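Local coordinates for purine catabolism protein pucG (PDB 3ISL) that catalyses, with pyridoxal phosphate, the transamination between (S)-ureidoglycine and glyoxylate that yields oxalurate and glycine in bacterial purine breakdown, at residues A173-G178 and C319-V324; T147-I152 and G355-K360; R54-T59 and E286-R291; A300-G305 and I364-Y369. All coordinates share one frame; numbering follows the deposited sequence.

Interaction 1. Residues A173-G178 and C319-V324; sequences AVATIG and CKMPVV. With PLP (pyridoxal-5'-phosphate), chain C.
A175 sits in an irregular loop, tied back by I177 N to A173 O at 2.9 Å, and faces M321 and V323, the first and third residues of the type I beta turn M321 to V324. No hydrogen bond joins the two segments. V323 brings CG2 to 3.8 Å from A175 O; with CG1 anti to the carbonyl carbon (chi1 -55°), CG2 is left between the backbone N and the carbonyl carbon. M321, straight through its first two torsions, carries SD to 4.5 Å from A175 CB, a loose apolar approach by the unbranched thioether. The same CB lies 3.8 Å from PLP O3, consistent with a residue as small as alanine. V174 serves the cofactor instead: its branched side chain lies against one face of the pyridine ring, CG1 3.8 Å from both C4 and C5 of PLP and CB over the N1 side. Just before the turn K320 runs out extended; its NZ, paired with E299, gives bonds to V324 O (2.8 Å) and M321 O (2.9 Å), so one ammonium holds two carbonyls, at the turn's first and last residues. V174 and A175 belong to the pyridoxal phosphate pocket, in the loop after strand 168-172 of the large sheet of this class-V aminotransferase, while the turn leads into strand 324-328. Backbone bonds tie its segment to G150 and I152, and V323 rests on H295 of helix 288-308.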
loop_
_atom_site.group_PDB
_atom_site.type_symbol
_atom_site.label_atom_id
_atom_site.label_comp_id
_atom_site.label_asym_id
_atom_site.label_seq_id
_atom_site.Cartn_x
_atom_site.Cartn_y
_atom_site.Cartn_z
ATOM N N ALA A 173 1.414 -15.437 -8.796
ATOM C CA ALA A 173 0.047 -15.942 -9.023
ATOM C C ALA A 173 -0.979 -14.778 -8.915
ATOM O O ALA A 173 -2.098 -14.967 -8.489
ATOM C CB ALA A 173 -0.300 -17.123 -8.066
ATOM N N VAL A 174 -0.582 -13.573 -9.288
ATOM C CA VAL A 174 -1.378 -12.386 -8.995
ATOM C C VAL A 174 -2.740 -12.443 -9.743
ATOM O O VAL A 174 -3.762 -12.061 -9.207
ATOM C CB VAL A 174 -0.579 -11.091 -9.340
ATOM C CG1 VAL A 174 -1.509 -9.951 -9.657
ATOM C CG2 VAL A 174 0.452 -10.716 -8.228
ATOM N N ALA A 175 -2.712 -12.887 -10.999
ATOM C CA ALA A 175 -3.892 -12.914 -11.822
ATOM C C ALA A 175 -4.696 -14.173 -11.658
ATOM O O ALA A 175 -5.780 -14.247 -12.207
ATOM C CB ALA A 175 -3.504 -12.812 -13.305
ATOM N N THR A 176 -4.112 -15.214 -11.093
ATOM C CA THR A 176 -4.797 -16.526 -11.025
ATOM C C THR A 176 -5.355 -16.802 -9.616
ATOM O O THR A 176 -6.347 -17.494 -9.480
ATOM C CB THR A 176 -3.896 -17.702 -11.440
ATOM O OG1 THR A 176 -2.728 -17.620 -10.649
ATOM C CG2 THR A 176 -3.491 -17.544 -12.905
ATOM N N ILE A 177 -4.748 -16.236 -8.572
ATOM C CA ILE A 177 -5.185 -16.668 -7.244
ATOM C C ILE A 177 -6.683 -16.340 -7.037
ATOM O O ILE A 177 -7.145 -15.198 -7.341
ATOM C CB ILE A 177 -4.332 -15.968 -6.126
ATOM C CG1 ILE A 177 -4.454 -16.700 -4.738
ATOM C CG2 ILE A 177 -4.635 -14.376 -6.036
ATOM C CD1 ILE A 177 -4.165 -18.262 -4.764
ATOM N N GLY A 178 -7.447 -17.315 -6.494
ATOM C CA GLY A 178 -8.896 -17.186 -6.266
ATOM C C GLY A 178 -9.794 -17.335 -7.513
ATOM O O GLY A 178 -11.023 -17.258 -7.418
ATOM N N CYS A 319 -3.393 -23.570 -23.792
ATOM C CA CYS A 319 -2.978 -22.969 -22.545
ATOM C C CYS A 319 -3.754 -21.651 -22.351
ATOM O O CYS A 319 -3.167 -20.657 -21.947
ATOM C CB CYS A 319 -1.450 -22.725 -22.567
ATOM S SG CYS A 319 -0.915 -21.658 -24.005
ATOM N N LYS A 320 -5.065 -21.640 -22.602
ATOM C CA LYS A 320 -5.824 -20.415 -22.466
ATOM C C LYS A 320 -6.080 -20.128 -20.970
ATOM O O LYS A 320 -6.639 -20.945 -20.271
ATOM C CB LYS A 320 -7.174 -20.456 -23.148
ATOM C CG LYS A 320 -7.936 -19.086 -22.986
ATOM C CD LYS A 320 -9.412 -19.164 -23.542
ATOM C CE LYS A 320 -10.136 -17.860 -23.251
ATOM N NZ LYS A 320 -10.398 -17.722 -21.766
ATOM N N MET A 321 -5.696 -18.955 -20.516
ATOM C CA MET A 321 -6.053 -18.541 -19.150
ATOM C C MET A 321 -7.598 -18.458 -19.007
ATOM O O MET A 321 -8.250 -17.757 -19.771
ATOM C CB MET A 321 -5.416 -17.177 -18.846
ATOM C CG MET A 321 -5.355 -16.839 -17.347
ATOM S SD MET A 321 -4.386 -15.341 -16.895
ATOM C CE MET A 321 -4.218 -14.600 -18.428
ATOM N N PRO A 322 -8.187 -19.115 -18.004
ATOM C CA PRO A 322 -9.683 -19.163 -17.995
ATOM C C PRO A 322 -10.306 -17.769 -17.772
ATOM O O PRO A 322 -11.337 -17.451 -18.408
ATOM C CB PRO A 322 -10.034 -20.115 -16.805
ATOM C CG PRO A 322 -8.746 -20.956 -16.618
ATOM C CD PRO A 322 -7.612 -19.900 -16.886
ATOM N N VAL A 323 -9.600 -16.931 -17.019
ATOM C CA VAL A 323 -10.154 -15.625 -16.585
ATOM C C VAL A 323 -9.864 -14.432 -17.494
ATOM O O VAL A 323 -10.235 -13.304 -17.168
ATOM C CB VAL A 323 -9.908 -15.330 -15.070
ATOM C CG1 VAL A 323 -10.486 -16.503 -14.208
ATOM C CG2 VAL A 323 -8.399 -15.146 -14.761
ATOM N N VAL A 324 -9.276 -14.672 -18.666
ATOM C CA VAL A 324 -9.058 -13.586 -19.605
ATOM C C VAL A 324 -9.357 -14.196 -20.934
ATOM O O VAL A 324 -9.036 -15.352 -21.166
ATOM C CB VAL A 324 -7.567 -13.091 -19.543
ATOM C CG1 VAL A 324 -7.250 -12.118 -20.644
ATOM C CG2 VAL A 324 -7.285 -12.406 -18.175
HETATM N N1 PLP C . 1.610 -9.575 -12.058
HETATM C C2 PLP C . 0.565 -10.067 -12.972
HETATM C C2A PLP C . 0.552 -11.341 -13.574
HETATM C C3 PLP C . -0.530 -9.273 -13.335
HETATM O O3 PLP C . -1.508 -9.735 -14.179
HETATM C C4 PLP C . -0.710 -8.000 -12.843
HETATM C C4A PLP C . -1.979 -7.169 -13.276
HETATM C C5 PLP C . 0.245 -7.498 -11.967
HETATM C C6 PLP C . 1.404 -8.239 -11.572
HETATM C C5A PLP C . 0.038 -6.093 -11.506
HETATM O O4P PLP C . 0.053 -6.032 -10.158
HETATM P P PLP C . -0.245 -4.570 -9.635
HETATM O O1P PLP C . -0.704 -3.637 -10.750
HETATM O O2P PLP C . 1.203 -4.223 -8.896
HETATM O O3P PLP C . -1.377 -4.665 -8.397
#

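Interaction 2. Residues T147-I152 and G355-K360; sequences TSTGRI and GPLAGK. With PLP (pyridoxal-5'-phosphate), chain C.
L357 enters against S148 and T149 with a single methyl, and the contact between the two segments is purely van der Waals. Its CD1 makes the close contact, 3.6 Å from S148 O. The torsions account for the reach: CG stands anti to the carbonyl carbon (chi1 -55°) and CD1 extends the chain beyond it, so a slim leucine tip touches the loop while its backbone stays well back. The methyl is the part of the T149 side chain turned to that tip, though the approach of T149 CG2 to L357 CD1, at 4.4 Å, is loose.

Backbone hydrogen bonds shape each partner separately. A358 N to G355 O, at 2.7 Å, closes the type I turn that presents L357, and K360 N to L357 O follows at 2.9 Å. G355, G359 and G150 all have positive phi, at which glycine is unstrained. On the other segment the hydroxyl of S148 is used outside the contact, by E146 and the backbone N of R96, and T147 O accepts from R363.

The remaining polar interaction reaches the cofactor. T147 OG1 and PLP O3 are hydrogen-bonded at 3.2 Å, either being a possible donor, and T147 CG2 stands 3.5 Å from the same oxygen; threonine thus offers both a hydroxyl and a methyl to the ring's edge substituent. Such a loop, turning between the short antiparallel strands 145-146 and 151-152, belongs to the wall of the cofactor pocket in a class-V, fold-type-I aminotransferase.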
loop_
_atom_site.group_PDB
_atom_site.type_symbol
_atom_site.label_atom_id
_atom_site.label_comp_id
_atom_site.label_asym_id
_atom_site.label_seq_id
_atom_site.Cartn_x
_atom_site.Cartn_y
_atom_site.Cartn_z
ATOM N N THR A 147 -1.653 -12.022 -18.035
ATOM C CA THR A 147 -2.835 -11.409 -18.530
ATOM C C THR A 147 -2.502 -10.694 -19.796
ATOM O O THR A 147 -3.406 -10.475 -20.596
ATOM C CB THR A 147 -3.474 -10.366 -17.560
ATOM O OG1 THR A 147 -2.474 -9.425 -17.169
ATOM C CG2 THR A 147 -3.995 -11.047 -16.332
ATOM N N SER A 148 -1.235 -10.313 -19.971
ATOM C CA SER A 148 -0.818 -9.581 -21.156
ATOM C C SER A 148 -1.053 -10.429 -22.410
ATOM O O SER A 148 -1.329 -9.918 -23.460
ATOM C CB SER A 148 0.679 -9.158 -21.048
ATOM O OG SER A 148 1.534 -10.320 -20.977
ATOM N N THR A 149 -0.907 -11.733 -22.291
ATOM C CA THR A 149 -1.026 -12.632 -23.443
ATOM C C THR A 149 -2.227 -13.585 -23.314
ATOM O O THR A 149 -2.631 -14.197 -24.264
ATOM C CB THR A 149 0.271 -13.415 -23.729
ATOM O OG1 THR A 149 0.493 -14.445 -22.761
ATOM C CG2 THR A 149 1.527 -12.462 -23.829
ATOM N N GLY A 150 -2.819 -13.651 -22.136
ATOM C CA GLY A 150 -3.934 -14.569 -21.854
ATOM C C GLY A 150 -3.566 -16.038 -21.690
ATOM O O GLY A 150 -4.445 -16.899 -21.815
ATOM N N ARG A 151 -2.288 -16.348 -21.444
ATOM C CA ARG A 151 -1.848 -17.745 -21.314
ATOM C C ARG A 151 -1.589 -18.042 -19.873
ATOM O O ARG A 151 -1.177 -17.174 -19.151
ATOM C CB ARG A 151 -0.570 -18.048 -22.134
ATOM C CG ARG A 151 -0.744 -17.809 -23.636
ATOM C CD ARG A 151 -1.772 -18.766 -24.241
ATOM N NE ARG A 151 -3.140 -18.291 -24.402
ATOM C CZ ARG A 151 -3.473 -17.197 -25.062
ATOM N NH1 ARG A 151 -2.496 -16.455 -25.495
ATOM N NH2 ARG A 151 -4.723 -16.820 -25.258
ATOM N N ILE A 152 -1.969 -19.252 -19.476
ATOM C CA ILE A 152 -1.658 -19.821 -18.194
ATOM C C ILE A 152 -0.660 -20.956 -18.424
ATOM O O ILE A 152 -0.788 -21.765 -19.384
ATOM C CB ILE A 152 -2.952 -20.231 -17.399
ATOM C CG1 ILE A 152 -2.625 -20.555 -15.941
ATOM C CG2 ILE A 152 -3.750 -21.287 -18.080
ATOM C CD1 ILE A 152 -3.938 -20.737 -15.020
ATOM N N GLY A 355 2.290 -2.210 -26.228
ATOM C CA GLY A 355 3.447 -3.081 -26.549
ATOM C C GLY A 355 3.103 -3.964 -27.739
ATOM O O GLY A 355 2.252 -3.597 -28.533
ATOM N N PRO A 356 3.724 -5.152 -27.842
ATOM C CA PRO A 356 3.672 -6.001 -29.051
ATOM C C PRO A 356 2.260 -6.385 -29.549
ATOM O O PRO A 356 2.047 -6.543 -30.773
ATOM C CB PRO A 356 4.474 -7.258 -28.657
ATOM C CG PRO A 356 5.252 -6.881 -27.436
ATOM C CD PRO A 356 4.491 -5.774 -26.753
ATOM N N LEU A 357 1.322 -6.540 -28.620
ATOM C CA LEU A 357 -0.059 -6.862 -28.971
ATOM C C LEU A 357 -0.929 -5.604 -29.163
ATOM O O LEU A 357 -2.139 -5.711 -29.418
ATOM C CB LEU A 357 -0.660 -7.861 -27.945
ATOM C CG LEU A 357 0.185 -9.149 -27.796
ATOM C CD1 LEU A 357 -0.517 -10.182 -26.955
ATOM C CD2 LEU A 357 0.529 -9.747 -29.167
ATOM N N ALA A 358 -0.301 -4.419 -29.088
ATOM C CA ALA A 358 -1.032 -3.159 -29.250
ATOM C C ALA A 358 -1.740 -3.197 -30.600
ATOM O O ALA A 358 -1.122 -3.531 -31.616
ATOM C CB ALA A 358 -0.078 -1.940 -29.164
ATOM N N GLY A 359 -3.041 -2.940 -30.566
ATOM C CA GLY A 359 -3.883 -2.899 -31.757
ATOM C C GLY A 359 -4.306 -4.260 -32.289
ATOM O O GLY A 359 -5.028 -4.339 -33.286
ATOM N N LYS A 360 -3.849 -5.344 -31.679
ATOM C CA LYS A 360 -4.220 -6.682 -32.175
ATOM C C LYS A 360 -5.401 -7.264 -31.429
ATOM O O LYS A 360 -6.163 -8.021 -31.991
ATOM C CB LYS A 360 -3.037 -7.664 -32.074
ATOM C CG LYS A 360 -1.916 -7.373 -33.098
ATOM C CD LYS A 360 -0.585 -7.988 -32.659
ATOM C CE LYS A 360 -0.684 -9.535 -32.548
ATOM N NZ LYS A 360 -0.130 -10.307 -33.713
HETATM N N1 PLP C . 1.610 -9.575 -12.058
HETATM C C2 PLP C . 0.565 -10.067 -12.972
HETATM C C2A PLP C . 0.552 -11.341 -13.574
HETATM C C3 PLP C . -0.530 -9.273 -13.335
HETATM O O3 PLP C . -1.508 -9.735 -14.179
HETATM C C4 PLP C . -0.710 -8.000 -12.843
HETATM C C4A PLP C . -1.979 -7.169 -13.276
HETATM C C5 PLP C . 0.245 -7.498 -11.967
HETATM C C6 PLP C . 1.404 -8.239 -11.572
HETATM C C5A PLP C . 0.038 -6.093 -11.506
HETATM O O4P PLP C . 0.053 -6.032 -10.158
HETATM P P PLP C . -0.245 -4.570 -9.635
HETATM O O1P PLP C . -0.704 -3.637 -10.750
HETATM O O2P PLP C . 1.203 -4.223 -8.896
HETATM O O3P PLP C . -1.377 -4.665 -8.397
#

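Interaction 3. Residues R54-T59 and E286-R291; sequences RELFQT and EGLETR
A Schellman motif, which ends helix 40-56 at Q58, packs against L288 in the first turn of helix 288-308. Two backbone bonds turn the chain back, Q58 N to E55 O at 3.1 Å and T59 N to R54 O at 2.9 Å, and Q58 takes the positive phi that the motif requires. L288 extends CD1 onto the carbonyl end of this helix, 3.4 Å from E55 O and 3.9 Å from L56 O. Q58 comes from the opposite direction, its CG 3.9 Å from the same methyl; CG and the amide (CD, OE1) of the extended glutamine all lie along it. On the inner side L56 CD2 meets L288 CD2 at 4.3 Å, and both leucines also touch V283 of helix 270-286. On the more open side, next to exposed E289, a water donates to Q58 OE1 (3.0 Å) and to E289 OE1, bridging the two segments. G287, the N-cap of helix 288-308, has phi 103° and psi 125°, angles at which a side chain would be jammed against the preceding carbonyl oxygen, so glycine suits the junction. Across it R291, whose NE and NH2 reach the backbone oxygens of G178 and C199, forms a salt bridge through NH1 to E286 OE1 at 2.8 Å; the oxygen is met nearly along its C-O axis but lies 30° out of the guanidinium plane.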
loop_
_atom_site.group_PDB
_atom_site.type_symbol
_atom_site.label_atom_id
_atom_site.label_comp_id
_atom_site.label_asym_id
_atom_site.label_seq_id
_atom_site.Cartn_x
_atom_site.Cartn_y
_atom_site.Cartn_z
ATOM N N ARG A 54 -3.674 -19.418 4.141
ATOM C CA ARG A 54 -3.175 -20.818 3.997
ATOM C C ARG A 54 -4.106 -21.634 3.109
ATOM O O ARG A 54 -3.639 -22.305 2.182
ATOM C CB ARG A 54 -2.970 -21.476 5.364
ATOM C CG ARG A 54 -1.952 -20.723 6.265
ATOM C CD ARG A 54 -1.623 -21.475 7.593
ATOM N NE ARG A 54 -0.623 -20.668 8.250
ATOM C CZ ARG A 54 -0.871 -19.845 9.260
ATOM N NH1 ARG A 54 -2.075 -19.770 9.788
ATOM N NH2 ARG A 54 0.085 -19.083 9.750
ATOM N N GLU A 55 -5.426 -21.510 3.317
ATOM C CA GLU A 55 -6.410 -22.257 2.535
ATOM C C GLU A 55 -6.489 -21.792 1.097
ATOM O O GLU A 55 -6.569 -22.633 0.203
ATOM C CB GLU A 55 -7.849 -22.175 3.117
ATOM C CG GLU A 55 -8.040 -22.916 4.363
ATOM C CD GLU A 55 -9.504 -22.888 4.785
ATOM O OE1 GLU A 55 -9.706 -22.442 5.919
ATOM O OE2 GLU A 55 -10.437 -23.266 3.989
ATOM N N LEU A 56 -6.437 -20.471 0.900
ATOM C CA LEU A 56 -6.577 -19.859 -0.383
ATOM C C LEU A 56 -5.445 -20.367 -1.231
ATOM O O LEU A 56 -5.680 -20.682 -2.350
ATOM C CB LEU A 56 -6.393 -18.345 -0.275
ATOM C CG LEU A 56 -6.893 -17.377 -1.346
ATOM C CD1 LEU A 56 -5.982 -16.166 -1.595
ATOM C CD2 LEU A 56 -7.458 -17.923 -2.567
ATOM N N PHE A 57 -4.219 -20.403 -0.686
ATOM C CA PHE A 57 -3.043 -20.841 -1.458
ATOM C C PHE A 57 -2.842 -22.349 -1.528
ATOM O O PHE A 57 -1.913 -22.816 -2.211
ATOM C CB PHE A 57 -1.743 -20.207 -0.933
ATOM C CG PHE A 57 -1.521 -18.771 -1.367
ATOM C CD1 PHE A 57 -1.133 -18.458 -2.692
ATOM C CD2 PHE A 57 -1.596 -17.738 -0.417
ATOM C CE1 PHE A 57 -0.887 -17.130 -3.074
ATOM C CE2 PHE A 57 -1.354 -16.402 -0.780
ATOM C CZ PHE A 57 -0.975 -16.093 -2.083
ATOM N N GLN A 58 -3.712 -23.088 -0.838
ATOM C CA GLN A 58 -3.647 -24.545 -0.686
ATOM C C GLN A 58 -2.315 -24.929 -0.153
ATOM O O GLN A 58 -1.555 -25.710 -0.813
ATOM C CB GLN A 58 -4.045 -25.306 -1.988
ATOM C CG GLN A 58 -5.445 -24.845 -2.495
ATOM C CD GLN A 58 -5.983 -25.647 -3.710
ATOM O OE1 GLN A 58 -6.497 -25.079 -4.683
ATOM N NE2 GLN A 58 -5.871 -26.963 -3.646
ATOM N N THR A 59 -2.012 -24.389 1.069
ATOM C CA THR A 59 -0.728 -24.664 1.697
ATOM C C THR A 59 -0.799 -24.806 3.215
ATOM O O THR A 59 -1.684 -24.250 3.880
ATOM C CB THR A 59 0.300 -23.564 1.364
ATOM O OG1 THR A 59 1.562 -23.954 1.866
ATOM C CG2 THR A 59 -0.072 -22.176 2.025
ATOM N N GLU A 286 -17.708 -19.559 -0.883
ATOM C CA GLU A 286 -18.025 -20.109 -2.162
ATOM C C GLU A 286 -17.463 -21.532 -2.317
ATOM O O GLU A 286 -18.161 -22.468 -2.780
ATOM C CB GLU A 286 -17.553 -19.185 -3.304
ATOM C CG GLU A 286 -18.081 -19.721 -4.701
ATOM C CD GLU A 286 -17.823 -18.786 -5.876
ATOM O OE1 GLU A 286 -17.126 -17.763 -5.683
ATOM O OE2 GLU A 286 -18.337 -19.029 -7.027
ATOM N N GLY A 287 -16.218 -21.732 -1.889
ATOM C CA GLY A 287 -15.587 -22.997 -2.160
ATOM C C GLY A 287 -14.633 -22.770 -3.317
ATOM O O GLY A 287 -15.046 -22.293 -4.418
ATOM N N LEU A 288 -13.356 -23.120 -3.094
ATOM C CA LEU A 288 -12.342 -22.943 -4.117
ATOM C C LEU A 288 -12.719 -23.693 -5.411
ATOM O O LEU A 288 -12.825 -23.091 -6.495
ATOM C CB LEU A 288 -10.971 -23.409 -3.588
ATOM C CG LEU A 288 -10.284 -22.466 -2.613
ATOM C CD1 LEU A 288 -8.855 -22.981 -2.357
ATOM C CD2 LEU A 288 -10.236 -21.079 -3.230
ATOM N N GLU A 289 -12.974 -24.999 -5.316
ATOM C CA GLU A 289 -13.338 -25.757 -6.530
ATOM C C GLU A 289 -14.634 -25.267 -7.230
ATOM O O GLU A 289 -14.625 -25.068 -8.443
ATOM C CB GLU A 289 -13.327 -27.275 -6.288
ATOM C CG GLU A 289 -12.195 -27.970 -7.093
ATOM C CD GLU A 289 -10.986 -28.261 -6.285
ATOM O OE1 GLU A 289 -10.319 -27.317 -5.866
ATOM O OE2 GLU A 289 -10.664 -29.464 -6.070
ATOM N N THR A 290 -15.700 -24.988 -6.450
ATOM C CA THR A 290 -16.910 -24.311 -6.936
ATOM C C THR A 290 -16.556 -22.984 -7.592
ATOM O O THR A 290 -16.961 -22.702 -8.719
ATOM C CB THR A 290 -17.919 -24.065 -5.776
ATOM O OG1 THR A 290 -18.195 -25.304 -5.168
ATOM C CG2 THR A 290 -19.270 -23.468 -6.238
ATOM N N ARG A 291 -15.793 -22.144 -6.901
ATOM C CA ARG A 291 -15.365 -20.910 -7.515
ATOM C C ARG A 291 -14.593 -21.097 -8.811
ATOM O O ARG A 291 -14.849 -20.363 -9.752
ATOM C CB ARG A 291 -14.564 -20.050 -6.518
ATOM C CG ARG A 291 -14.232 -18.719 -7.010
ATOM C CD ARG A 291 -13.810 -17.881 -5.809
ATOM N NE ARG A 291 -13.493 -16.476 -6.069
ATOM C CZ ARG A 291 -14.262 -15.446 -5.652
ATOM N NH1 ARG A 291 -15.405 -15.679 -5.022
ATOM N NH2 ARG A 291 -13.875 -14.187 -5.842
HETATM O O HOH W 1 -7.883 -27.134 -6.316
#

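Interaction 4. Residues A300-G305 and I364-Y369; sequences AALAAG and IGTMGY
L302 reaches from helix 288-308 with one methyl, CD2, which touches I364 CG2 (3.8 Å), at the end of the strand, and T366 CG2 (3.9 Å), just beyond it. The leucine crosses each of these side chains obliquely, and I364 CB lies slightly farther from CD2, at 4.1 Å. All the contacts are carbon to carbon, as befits a buried position. L302 holds CG anti to its backbone nitrogen (chi1 179°), which projects the branched end away from the helix toward the strand. I364 and T366 both direct their side chains at the helix because they alternate with G365, on which a side chain would point the other way; T366 turns its methyl, not its hydroxyl, to the leucine.

Further out, L302 is also covered by V379 and L380 of helix 373-389 and by T325 of strand 324-328. Regular helix bonds, A304 N to A300 O (2.9 Å) and G305 N to A301 O (3.0 Å), fix the turn that bears it, while the neighbouring A301 and A304 touch V406 of helix 398-408, their small size being consistent with close packing there. The strand side is fixed by backbone bonds of I364 to T325, G365 to M15 and T366 to V323. Beyond it, at G368, R294 and H295 of the same helix 288-308 bond to the backbone O and N respectively. This is helix-on-sheet packing in the smaller, C-terminal part of a fold-type-I aminotransferase, where helices cover the antiparallel pair 324-328 and 361-365.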
loop_
_atom_site.group_PDB
_atom_site.type_symbol
_atom_site.label_atom_id
_atom_site.label_comp_id
_atom_site.label_asym_id
_atom_site.label_seq_id
_atom_site.Cartn_x
_atom_site.Cartn_y
_atom_site.Cartn_z
ATOM N N ALA A 300 -17.103 -19.891 -20.609
ATOM C CA ALA A 300 -17.704 -20.648 -21.698
ATOM C C ALA A 300 -18.855 -19.845 -22.364
ATOM O O ALA A 300 -18.883 -19.732 -23.578
ATOM C CB ALA A 300 -18.187 -22.021 -21.214
ATOM N N ALA A 301 -19.749 -19.254 -21.562
ATOM C CA ALA A 301 -20.754 -18.348 -22.071
ATOM C C ALA A 301 -20.178 -17.126 -22.873
ATOM O O ALA A 301 -20.648 -16.870 -23.977
ATOM C CB ALA A 301 -21.649 -17.874 -20.899
ATOM N N LEU A 302 -19.199 -16.368 -22.301
ATOM C CA LEU A 302 -18.511 -15.301 -23.041
ATOM C C LEU A 302 -17.982 -15.786 -24.406
ATOM O O LEU A 302 -18.248 -15.167 -25.452
ATOM C CB LEU A 302 -17.379 -14.673 -22.208
ATOM C CG LEU A 302 -16.589 -13.553 -22.900
ATOM C CD1 LEU A 302 -17.504 -12.338 -23.111
ATOM C CD2 LEU A 302 -15.373 -13.104 -22.098
ATOM N N ALA A 303 -17.253 -16.916 -24.378
ATOM C CA ALA A 303 -16.675 -17.555 -25.553
ATOM C C ALA A 303 -17.693 -17.875 -26.641
ATOM O O ALA A 303 -17.459 -17.552 -27.855
ATOM C CB ALA A 303 -15.891 -18.826 -25.151
ATOM N N ALA A 304 -18.818 -18.489 -26.245
ATOM C CA ALA A 304 -19.857 -18.792 -27.275
ATOM C C ALA A 304 -20.439 -17.455 -27.766
ATOM O O ALA A 304 -20.677 -17.316 -28.941
ATOM C CB ALA A 304 -20.956 -19.769 -26.770
ATOM N N GLY A 305 -20.559 -16.432 -26.900
ATOM C CA GLY A 305 -21.055 -15.159 -27.413
ATOM C C GLY A 305 -20.113 -14.497 -28.411
ATOM O O GLY A 305 -20.558 -14.008 -29.510
ATOM N N ILE A 364 -10.763 -9.314 -22.450
ATOM C CA ILE A 364 -11.957 -9.193 -21.630
ATOM C C ILE A 364 -11.689 -10.112 -20.424
ATOM O O ILE A 364 -11.483 -11.305 -20.614
ATOM C CB ILE A 364 -13.209 -9.583 -22.353
ATOM C CG1 ILE A 364 -13.334 -8.782 -23.681
ATOM C CG2 ILE A 364 -14.486 -9.487 -21.399
ATOM C CD1 ILE A 364 -14.588 -9.076 -24.524
ATOM N N GLY A 365 -11.671 -9.515 -19.222
ATOM C CA GLY A 365 -11.458 -10.225 -17.945
ATOM C C GLY A 365 -12.805 -10.739 -17.461
ATOM O O GLY A 365 -13.851 -10.081 -17.714
ATOM N N THR A 366 -12.833 -11.930 -16.858
ATOM C CA THR A 366 -14.055 -12.460 -16.198
ATOM C C THR A 366 -13.506 -12.946 -14.866
ATOM O O THR A 366 -13.302 -14.118 -14.697
ATOM C CB THR A 366 -14.708 -13.677 -16.978
ATOM O OG1 THR A 366 -13.671 -14.566 -17.417
ATOM C CG2 THR A 366 -15.477 -13.217 -18.203
ATOM N N MET A 367 -13.218 -12.028 -13.942
ATOM C CA MET A 367 -12.554 -12.337 -12.688
ATOM C C MET A 367 -13.407 -11.969 -11.471
ATOM O O MET A 367 -13.936 -10.843 -11.422
ATOM C CB MET A 367 -11.260 -11.463 -12.564
ATOM C CG MET A 367 -10.173 -11.768 -13.661
ATOM S SD MET A 367 -8.943 -10.486 -13.596
ATOM C CE MET A 367 -7.495 -11.392 -14.217
ATOM N N GLY A 368 -13.468 -12.847 -10.446
ATOM C CA GLY A 368 -14.062 -12.445 -9.220
ATOM C C GLY A 368 -15.516 -12.014 -9.350
ATOM O O GLY A 368 -16.326 -12.665 -10.043
ATOM N N TYR A 369 -15.861 -10.907 -8.705
ATOM C CA TYR A 369 -17.260 -10.458 -8.668
ATOM C C TYR A 369 -17.745 -10.042 -10.065
ATOM O O TYR A 369 -18.934 -10.064 -10.331
ATOM C CB TYR A 369 -17.405 -9.273 -7.712
ATOM C CG TYR A 369 -18.873 -8.941 -7.492
ATOM C CD1 TYR A 369 -19.694 -9.809 -6.724
ATOM C CD2 TYR A 369 -19.443 -7.834 -8.082
ATOM C CE1 TYR A 369 -21.030 -9.552 -6.539
ATOM C CE2 TYR A 369 -20.820 -7.568 -7.916
ATOM C CZ TYR A 369 -21.601 -8.445 -7.159
ATOM O OH TYR A 369 -22.947 -8.165 -6.965
#

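How the interactions relate
Interactions 1, 2 and 4 are buried, whereas interaction 3 is only partly so, and has a bridging water beside its leucine packing. Interactions 1 and 2 set methyl groups on carbonyl oxygens close to PLP, interaction 1 mainly from the ring face (V174), with A175 CB also near O3, and interaction 2 by a hydrogen bond to O3. Interaction 4, farther from the cofactor, is carbon to carbon throughout. Interaction 1 touches each of the other three, so the loop and turn near the cofactor form the hub. Interactions 3 and 4 share helix 288-308 at different turns. Interactions 2 and 3 lie on opposite sides of the chain's centre, their nearest atoms about 12 Å apart.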